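PDB 3C1A: putative oxidoreductase from Magnetospirillum magnetotacticum, which probably binds a nicotinamide adenine dinucleotide in its Rossmann-fold domain and acts as an oxidoreductase, its substrate being unknown. Local coordinates for residues V11-I16 with P33-V38; K23-T28 with M278-A283; L37-S42 with G54-S59. All blocks are in the same frame, centred on the assembly; numbering follows the deposited sequence. Where two conformers were deposited one is given.

Contact 1 of 3, residues V11-I16 with P33-V38; sequences VRLALI and PGAALV
Arg-12 (chi1 -57°) and Val-38 (chi1 -52°) hold CG and CG1, respectively, beside their own backbone N, opposite the carbonyl carbon. The two side chains cross obliquely, with Val-38 CG1 3.7 Å from Arg-12 CB. The second methyl of Val-38, CG2, takes the crowded position between N and C and settles 3.5 Å from the carbonyl O of Leu-13. Replacing Val-38 by alanine removes both methyls and would probably leave Arg-12 CB and CG without their apolar neighbour and a gap beside the carbonyl of Leu-13.

The pairing is parallel, as Val-11, Arg-12 and Leu-13 lie level with Ala-35, Ala-36 and Leu-37. Four backbone bonds hold it, among them Leu-13 N to Ala-36 O at 2.8 Å. On the face carrying Val-11, Leu-13, Ala-35 and Leu-37, Leu-13 CD1 comes within 3.9 Å of Ala-35 CB. Leu-37 has CG opposite its own N (chi1 -175°), which sends CD1 along the partner strand to Leu-15 CB at 3.8 Å.

These are the two strands of the first beta-alpha-beta unit of the Rossmann fold. Its helix 25-31 packs on Leu-15 and Leu-37, while Arg-12 NE bonds Glu-69 O on the other face. Strand 72-76 continues the sheet beyond 11-16.

Contact 2 of 3, residues K23-T28 with M278-A283; sequences KNYIRT and MPLTRA
Leu-280 of helix 279-290 reaches across to Asn-24, Tyr-25 and Thr-28, at the start of the first helix of the Rossmann fold, 25-31. Its CB points toward that helix, and with CG opposite the backbone N (chi1 -179°) the branch point is carried over to 3.7 Å from Thr-28 OG1. From there the methyls part. CD1 meets Tyr-25 CE1 at 3.8 Å, where the leucine crosses the tyrosine side chain at about a right angle. CD2 goes to the threonine side, 3.5 Å from Thr-28 OG1, and also touches CB of Asn-24 in the conformer considered. The two methyls thus rest on different residues at the N-terminal end of the helix, which is likely to limit the rotation of the isobutyl group.

Thr-28 turns its own methyl the other way: CG2 lies 3.7 Å from Thr-281 CA, so the second helix is met by its backbone as well as by Leu-280. Strand 123-126 backs the pair, Glu-126 touching both Tyr-25 and Leu-280.

Thr-28 OG1 has a partner in each role. It donates to Asn-24 O at 2.8 Å from above the carbonyl plane, while Thr-28 N reaches the same oxygen from the opposite face. A water donates to Thr-28 OG1 and bonds Thr-281 OG1 at 2.9 Å, joining the two threonines through one bridging oxygen.

Contact 3 of 3, residues L37-S42 with G54-S59; sequences LVRLAS and GCVIES
Cys-55 SG touches two leucines, 3.9 Å from Leu-37 CG and 3.8 Å from Leu-40 CB. With the sulfur opposite its backbone N (chi1 178°), it lies against the partner backbone, SG being 3.5 Å from Arg-39 C. Leu-40 continues this apolar face by running side by side with Ile-57, CD2 to CD1 at 4.1 Å, and both side chains also touch Leu-48 of helix 45-48.

Outward from there the backbones pair in parallel: Val-56 N donates to Val-38 O, and Leu-40 N to Val-56 O at 2.9 Å. Glu-58 N then meets Leu-40 O almost straight, at 173° on the hydrogen. This is the second beta-alpha-beta crossover of the Rossmann fold, and strand 56-58 is the outermost of its parallel sheet on this side.

On the opposite face Arg-39 lies alongside Val-56, its CG 4.0 Å from Val-56 CB. Extended from CG to NE, it presents its guanidinium edge to Glu-58, whose chain bends at chi2. A salt bridge joins Arg-39 NH1 to Glu-58 OE2 at 2.8 Å, the two flat groups being 18° from coplanar, though the bond is bent and the oxygen lies somewhat out of the guanidinium plane. Arg-39 NE forms a second salt bridge, to Glu-69.

Strand 35-42 is common to contact 1 and contact 3, whose centres are about 10 Å apart: it pairs with 11-16 along one edge and 54-59 along the other, sharing Leu-37 and Val-38. Beyond the bonds of contact 1 the pairing probably continues, with Ala-41 N 2.9 Å from Leu-15 O. Contact 2, centred about 12 Å from contact 1 and 17 Å from contact 3, joins helix 25-31, which lies between the strands of contact 1, to helix 279-290. Ile-26 joins it to both sheet contacts, its CG1 lying 3.6 Å from Leu-15 CD2 and its CD1 3.9 Å from Leu-40 CD2. In Rossmann folds the dinucleotide binds at the C-terminal ends of such strands, probably so here.

Contact 1 of 3, residues V11-I16 with P33-V38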
loop_
_atom_site.group_PDB
_atom_site.type_symbol
_atom_site.label_atom_id
_atom_site.label_comp_id
_atom_site.label_asym_id
_atom_site.label_seq_id
_atom_site.Cartn_x
_atom_site.Cartn_y
_atom_site.Cartn_z
ATOM N N VAL A 11 13.456 4.295 -18.348
ATOM C CA VAL A 11 12.858 2.983 -18.212
ATOM C C VAL A 11 11.437 3.068 -18.782
ATOM O O VAL A 11 10.674 3.973 -18.441
ATOM C CB VAL A 11 12.847 2.505 -16.729
ATOM C CG1 VAL A 11 12.008 1.230 -16.569
ATOM C CG2 VAL A 11 14.298 2.293 -16.201
ATOM N N ARG A 12 11.092 2.133 -19.658
ATOM C CA ARG A 12 9.850 2.229 -20.400
ATOM C C ARG A 12 8.745 1.499 -19.655
ATOM O O ARG A 12 8.750 0.292 -19.565
ATOM C CB ARG A 12 10.091 1.724 -21.812
ATOM C CG ARG A 12 11.242 2.520 -22.509
ATOM C CD ARG A 12 11.536 1.980 -23.888
ATOM N NE ARG A 12 12.050 0.614 -23.845
ATOM C CZ ARG A 12 13.331 0.302 -23.643
ATOM N NH1 ARG A 12 14.262 1.237 -23.451
ATOM N NH2 ARG A 12 13.696 -0.969 -23.613
ATOM N N LEU A 13 7.841 2.278 -19.086
ATOM C CA LEU A 13 6.743 1.792 -18.282
ATOM C C LEU A 13 5.444 1.861 -19.003
ATOM O O LEU A 13 5.226 2.737 -19.818
ATOM C CB LEU A 13 6.592 2.612 -16.997
ATOM C CG LEU A 13 7.762 2.711 -16.046
ATOM C CD1 LEU A 13 7.362 3.616 -14.837
ATOM C CD2 LEU A 13 8.199 1.330 -15.608
ATOM N N ALA A 14 4.560 0.923 -18.679
ATOM C CA ALA A 14 3.197 0.985 -19.168
ATOM C C ALA A 14 2.238 0.875 -17.980
ATOM O O ALA A 14 2.573 0.281 -16.955
ATOM C CB ALA A 14 2.937 -0.116 -20.190
ATOM N N LEU A 15 1.056 1.472 -18.123
ATOM C CA LEU A 15 0.069 1.491 -17.059
ATOM C C LEU A 15 -1.227 0.829 -17.524
ATOM O O LEU A 15 -1.756 1.122 -18.632
ATOM C CB LEU A 15 -0.180 2.937 -16.634
ATOM C CG LEU A 15 -1.293 3.241 -15.624
ATOM C CD1 LEU A 15 -1.025 2.515 -14.321
ATOM C CD2 LEU A 15 -1.401 4.751 -15.412
ATOM N N ILE A 16 -1.699 -0.127 -16.732
ATOM C CA ILE A 16 -2.953 -0.744 -17.016
ATOM C C ILE A 16 -3.837 -0.240 -15.873
ATOM O O ILE A 16 -3.597 -0.573 -14.706
ATOM C CB ILE A 16 -2.885 -2.274 -17.089
ATOM C CG1 ILE A 16 -1.935 -2.707 -18.224
ATOM C CG2 ILE A 16 -4.292 -2.815 -17.265
ATOM C CD1 ILE A 16 -1.474 -4.136 -18.157
ATOM N N PRO A 33 12.349 11.867 -14.110
ATOM C CA PRO A 33 13.293 11.927 -15.214
ATOM C C PRO A 33 13.819 10.591 -15.748
ATOM O O PRO A 33 14.271 10.539 -16.890
ATOM C CB PRO A 33 14.446 12.757 -14.645
ATOM C CG PRO A 33 14.348 12.634 -13.198
ATOM C CD PRO A 33 12.902 12.446 -12.875
ATOM N N GLY A 34 13.773 9.527 -14.951
ATOM C CA GLY A 34 14.329 8.254 -15.369
ATOM C C GLY A 34 13.340 7.245 -15.914
ATOM O O GLY A 34 13.707 6.113 -16.174
ATOM N N ALA A 35 12.092 7.655 -16.084
ATOM C CA ALA A 35 11.054 6.775 -16.588
ATOM C C ALA A 35 10.208 7.500 -17.631
ATOM O O ALA A 35 10.173 8.749 -17.668
ATOM C CB ALA A 35 10.205 6.272 -15.448
ATOM N N ALA A 36 9.537 6.709 -18.467
ATOM C CA ALA A 36 8.641 7.182 -19.520
ATOM C C ALA A 36 7.391 6.285 -19.572
ATOM O O ALA A 36 7.510 5.068 -19.452
ATOM C CB ALA A 36 9.358 7.138 -20.856
ATOM N N LEU A 37 6.208 6.880 -19.725
ATOM C CA LEU A 37 4.976 6.110 -19.970
ATOM C C LEU A 37 4.869 5.884 -21.474
ATOM O O LEU A 37 4.548 6.791 -22.218
ATOM C CB LEU A 37 3.724 6.830 -19.415
ATOM C CG LEU A 37 2.386 6.097 -19.480
ATOM C CD1 LEU A 37 2.434 4.921 -18.537
ATOM C CD2 LEU A 37 1.211 7.041 -19.167
ATOM N N VAL A 38 5.155 4.666 -21.912
ATOM C CA VAL A 38 5.180 4.335 -23.327
ATOM C C VAL A 38 3.887 3.688 -23.879
ATOM O O VAL A 38 3.639 3.745 -25.090
ATOM C CB VAL A 38 6.420 3.481 -23.674
ATOM C CG1 VAL A 38 7.673 4.130 -23.182
ATOM C CG2 VAL A 38 6.296 2.036 -23.129
#

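Contact 2 of 3, residues K23-T28 with M278-A283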
loop_
_atom_site.group_PDB
_atom_site.type_symbol
_atom_site.label_atom_id
_atom_site.label_comp_id
_atom_site.label_asym_id
_atom_site.label_seq_id
_atom_site.Cartn_x
_atom_site.Cartn_y
_atom_site.Cartn_z
ATOM N N LYS A 23 -5.315 6.580 -10.032
ATOM C CA LYS A 23 -5.579 7.980 -9.648
ATOM C C LYS A 23 -4.536 9.044 -10.032
ATOM O O LYS A 23 -4.887 10.067 -10.636
ATOM C CB LYS A 23 -5.791 8.034 -8.132
ATOM C CG LYS A 23 -6.528 9.257 -7.643
ATOM C CD LYS A 23 -6.416 9.396 -6.137
ATOM C CE LYS A 23 -7.738 9.791 -5.518
ATOM N NZ LYS A 23 -7.575 10.340 -4.147
ATOM N N ASN A 24 -3.285 8.811 -9.635
ATOM C CA ASN A 24 -2.188 9.779 -9.785
ATOM C C ASN A 24 -0.898 9.199 -10.396
ATOM O O ASN A 24 0.139 9.853 -10.403
ATOM C CB ASN A 24 -1.831 10.349 -8.412
ATOM C CG ASN A 24 -2.970 11.108 -7.780
ATOM O OD1 ASN A 24 -3.262 10.937 -6.599
ATOM N ND2 ASN A 24 -3.615 11.967 -8.560
ATOM N N TYR A 25 -0.964 7.973 -10.898
ATOM C CA TYR A 25 0.195 7.331 -11.565
ATOM C C TYR A 25 0.695 8.114 -12.773
ATOM O O TYR A 25 1.894 8.341 -12.929
ATOM C CB TYR A 25 -0.113 5.873 -11.946
ATOM C CG TYR A 25 -0.027 4.918 -10.779
ATOM C CD1 TYR A 25 1.208 4.553 -10.232
ATOM C CD2 TYR A 25 -1.165 4.376 -10.224
ATOM C CE1 TYR A 25 1.280 3.672 -9.137
ATOM C CE2 TYR A 25 -1.105 3.487 -9.155
ATOM C CZ TYR A 25 0.104 3.147 -8.612
ATOM O OH TYR A 25 0.130 2.267 -7.543
ATOM N N ILE A 26 -0.211 8.566 -13.634
ATOM C CA ILE A 26 0.229 9.166 -14.881
ATOM C C ILE A 26 1.038 10.407 -14.605
ATOM O O ILE A 26 2.040 10.639 -15.263
ATOM C CB ILE A 26 -0.949 9.509 -15.840
ATOM C CG1 ILE A 26 -1.618 8.235 -16.367
ATOM C CG2 ILE A 26 -0.455 10.301 -17.016
ATOM C CD1 ILE A 26 -2.816 8.517 -17.248
ATOM N N ARG A 27 0.616 11.220 -13.647
ATOM C CA ARG A 27 1.378 12.478 -13.357
ATOM C C ARG A 27 2.688 12.187 -12.649
ATOM O O ARG A 27 3.682 12.879 -12.863
ATOM C CB ARG A 27 0.581 13.481 -12.525
ATOM C CG ARG A 27 0.150 12.990 -11.168
ATOM C CD ARG A 27 -0.657 14.057 -10.439
ATOM N NE ARG A 27 -0.405 14.011 -9.006
ATOM N N THR A 28 2.687 11.166 -11.803
ATOM C CA THR A 28 3.904 10.751 -11.104
ATOM C C THR A 28 4.936 10.272 -12.116
ATOM O O THR A 28 6.101 10.691 -12.080
ATOM C CB THR A 28 3.623 9.612 -10.097
ATOM O OG1 THR A 28 2.643 10.025 -9.125
ATOM C CG2 THR A 28 4.897 9.214 -9.402
HETATM N N MSE A 278 7.352 12.833 -1.969
HETATM C CA MSE A 278 6.049 12.206 -1.856
HETATM C C MSE A 278 6.124 10.685 -1.915
HETATM O O MSE A 278 6.868 10.117 -2.701
HETATM C CB MSE A 278 5.085 12.740 -2.888
HETATM C CG MSE A 278 4.265 13.854 -2.286
HETATM SE SE MSE A 278 2.770 14.029 -3.384
HETATM C CE MSE A 278 3.577 14.740 -4.687
ATOM N N PRO A 279 5.391 10.004 -1.029
ATOM C CA PRO A 279 5.489 8.549 -1.065
ATOM C C PRO A 279 5.301 7.920 -2.443
ATOM O O PRO A 279 6.096 7.057 -2.817
ATOM C CB PRO A 279 4.397 8.095 -0.090
ATOM C CG PRO A 279 4.278 9.241 0.876
ATOM C CD PRO A 279 4.521 10.477 0.059
ATOM N N LEU A 280 4.264 8.310 -3.188
ATOM C CA LEU A 280 4.028 7.686 -4.494
ATOM C C LEU A 280 5.146 7.999 -5.476
ATOM O O LEU A 280 5.491 7.177 -6.320
ATOM C CB LEU A 280 2.672 8.081 -5.068
ATOM C CG LEU A 280 2.264 7.491 -6.410
ATOM C CD1 LEU A 280 2.209 5.994 -6.305
ATOM C CD2 LEU A 280 0.909 8.071 -6.837
ATOM N N THR A 281 5.687 9.203 -5.403
ATOM C CA THR A 281 6.822 9.537 -6.228
ATOM C C THR A 281 7.982 8.601 -5.900
ATOM O O THR A 281 8.601 8.044 -6.810
ATOM C CB THR A 281 7.215 11.009 -6.082
ATOM O OG1 THR A 281 6.112 11.841 -6.481
ATOM C CG2 THR A 281 8.432 11.306 -6.918
ATOM N N ARG A 282 8.227 8.368 -4.607
ATOM C CA ARG A 282 9.250 7.432 -4.164
ATOM C C ARG A 282 9.046 6.028 -4.641
ATOM O O ARG A 282 9.990 5.407 -5.098
ATOM C CB ARG A 282 9.325 7.416 -2.649
ATOM C CG ARG A 282 10.539 6.685 -2.081
ATOM C CD ARG A 282 10.808 7.185 -0.678
ATOM N NE ARG A 282 11.854 6.403 -0.054
ATOM C CZ ARG A 282 13.119 6.788 0.038
ATOM N NH1 ARG A 282 13.528 7.957 -0.450
ATOM N NH2 ARG A 282 13.989 5.985 0.629
ATOM N N ALA A 283 7.811 5.519 -4.519
ATOM C CA ALA A 283 7.451 4.172 -4.993
ATOM C C ALA A 283 7.773 3.930 -6.471
ATOM O O ALA A 283 8.436 2.944 -6.821
ATOM C CB ALA A 283 5.968 3.916 -4.736
HETATM O O HOH W 1 3.291 11.355 -6.797
#

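Contact 3 of 3, residues L37-S42 with G54-S59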
loop_
_atom_site.group_PDB
_atom_site.type_symbol
_atom_site.label_atom_id
_atom_site.label_comp_id
_atom_site.label_asym_id
_atom_site.label_seq_id
_atom_site.Cartn_x
_atom_site.Cartn_y
_atom_site.Cartn_z
ATOM N N LEU A 37 6.208 6.880 -19.725
ATOM C CA LEU A 37 4.976 6.110 -19.970
ATOM C C LEU A 37 4.869 5.884 -21.474
ATOM O O LEU A 37 4.548 6.791 -22.218
ATOM C CB LEU A 37 3.724 6.830 -19.415
ATOM C CG LEU A 37 2.386 6.097 -19.480
ATOM C CD1 LEU A 37 2.434 4.921 -18.537
ATOM C CD2 LEU A 37 1.211 7.041 -19.167
ATOM N N VAL A 38 5.155 4.666 -21.912
ATOM C CA VAL A 38 5.180 4.335 -23.327
ATOM C C VAL A 38 3.887 3.688 -23.879
ATOM O O VAL A 38 3.639 3.745 -25.090
ATOM C CB VAL A 38 6.420 3.481 -23.674
ATOM C CG1 VAL A 38 7.673 4.130 -23.182
ATOM C CG2 VAL A 38 6.296 2.036 -23.129
ATOM N N ARG A 39 3.099 3.020 -23.032
ATOM C CA ARG A 39 1.738 2.615 -23.398
ATOM C C ARG A 39 0.823 2.837 -22.213
ATOM O O ARG A 39 1.262 2.802 -21.056
ATOM C CB ARG A 39 1.618 1.125 -23.841
ATOM C CG ARG A 39 2.567 0.691 -24.920
ATOM C CD ARG A 39 2.021 -0.436 -25.808
ATOM N NE ARG A 39 3.031 -0.833 -26.781
ATOM C CZ ARG A 39 2.820 -1.481 -27.928
ATOM N NH1 ARG A 39 1.618 -1.894 -28.264
ATOM N NH2 ARG A 39 3.863 -1.795 -28.692
ATOM N N LEU A 40 -0.455 3.025 -22.517
ATOM C CA LEU A 40 -1.519 3.186 -21.513
ATOM C C LEU A 40 -2.755 2.453 -21.961
ATOM O O LEU A 40 -3.263 2.725 -23.054
ATOM C CB LEU A 40 -1.859 4.676 -21.375
ATOM C CG LEU A 40 -3.020 5.059 -20.461
ATOM C CD1 LEU A 40 -2.699 4.664 -19.003
ATOM C CD2 LEU A 40 -3.327 6.567 -20.631
ATOM N N ALA A 41 -3.189 1.491 -21.142
ATOM C CA ALA A 41 -4.479 0.850 -21.275
ATOM C C ALA A 41 -5.408 1.306 -20.142
ATOM O O ALA A 41 -5.271 0.872 -19.010
ATOM C CB ALA A 41 -4.314 -0.647 -21.272
ATOM N N SER A 42 -6.350 2.201 -20.425
ATOM C CA SER A 42 -7.225 2.728 -19.360
ATOM C C SER A 42 -8.674 2.901 -19.792
ATOM O O SER A 42 -8.931 3.445 -20.856
ATOM C CB SER A 42 -6.735 4.077 -18.869
ATOM O OG SER A 42 -7.584 4.542 -17.822
ATOM N N GLY A 54 3.451 10.135 -27.900
ATOM C CA GLY A 54 4.301 8.983 -28.116
ATOM C C GLY A 54 3.813 7.784 -27.330
ATOM O O GLY A 54 4.088 6.647 -27.717
ATOM N N CYS A 55 3.096 8.030 -26.233
ATOM C CA CYS A 55 2.447 6.953 -25.501
ATOM C C CYS A 55 1.321 6.347 -26.346
ATOM O O CYS A 55 0.416 7.053 -26.810
ATOM C CB CYS A 55 1.925 7.443 -24.141
ATOM S SG CYS A 55 1.070 6.206 -23.174
ATOM N N VAL A 56 1.372 5.028 -26.529
ATOM C CA VAL A 56 0.352 4.293 -27.281
ATOM C C VAL A 56 -0.884 4.014 -26.423
ATOM O O VAL A 56 -0.790 3.419 -25.335
ATOM C CB VAL A 56 0.877 2.908 -27.747
ATOM C CG1 VAL A 56 -0.171 2.199 -28.551
ATOM C CG2 VAL A 56 2.172 3.031 -28.516
ATOM N N ILE A 57 -2.057 4.380 -26.940
ATOM C CA ILE A 57 -3.329 4.085 -26.269
ATOM C C ILE A 57 -3.881 2.720 -26.671
ATOM O O ILE A 57 -4.082 2.421 -27.856
ATOM C CB ILE A 57 -4.387 5.174 -26.561
ATOM C CG1 ILE A 57 -3.830 6.552 -26.184
ATOM C CG2 ILE A 57 -5.714 4.847 -25.837
ATOM C CD1 ILE A 57 -3.480 6.710 -24.730
ATOM N N GLU A 58 -4.098 1.888 -25.665
ATOM C CA GLU A 58 -4.641 0.563 -25.858
ATOM C C GLU A 58 -5.988 0.403 -25.200
ATOM O O GLU A 58 -6.198 0.805 -24.062
ATOM C CB GLU A 58 -3.672 -0.507 -25.327
ATOM C CG GLU A 58 -2.247 -0.441 -25.880
ATOM C CD GLU A 58 -2.110 -0.843 -27.351
ATOM O OE1 GLU A 58 -3.131 -0.972 -28.073
ATOM O OE2 GLU A 58 -0.955 -0.977 -27.798
ATOM N N SER A 59 -6.898 -0.245 -25.902
ATOM C CA SER A 59 -8.141 -0.633 -25.310
ATOM C C SER A 59 -7.947 -1.986 -24.621
ATOM O O SER A 59 -8.556 -2.241 -23.572
ATOM C CB SER A 59 -9.220 -0.699 -26.385
ATOM O OG SER A 59 -9.101 -1.912 -27.104
#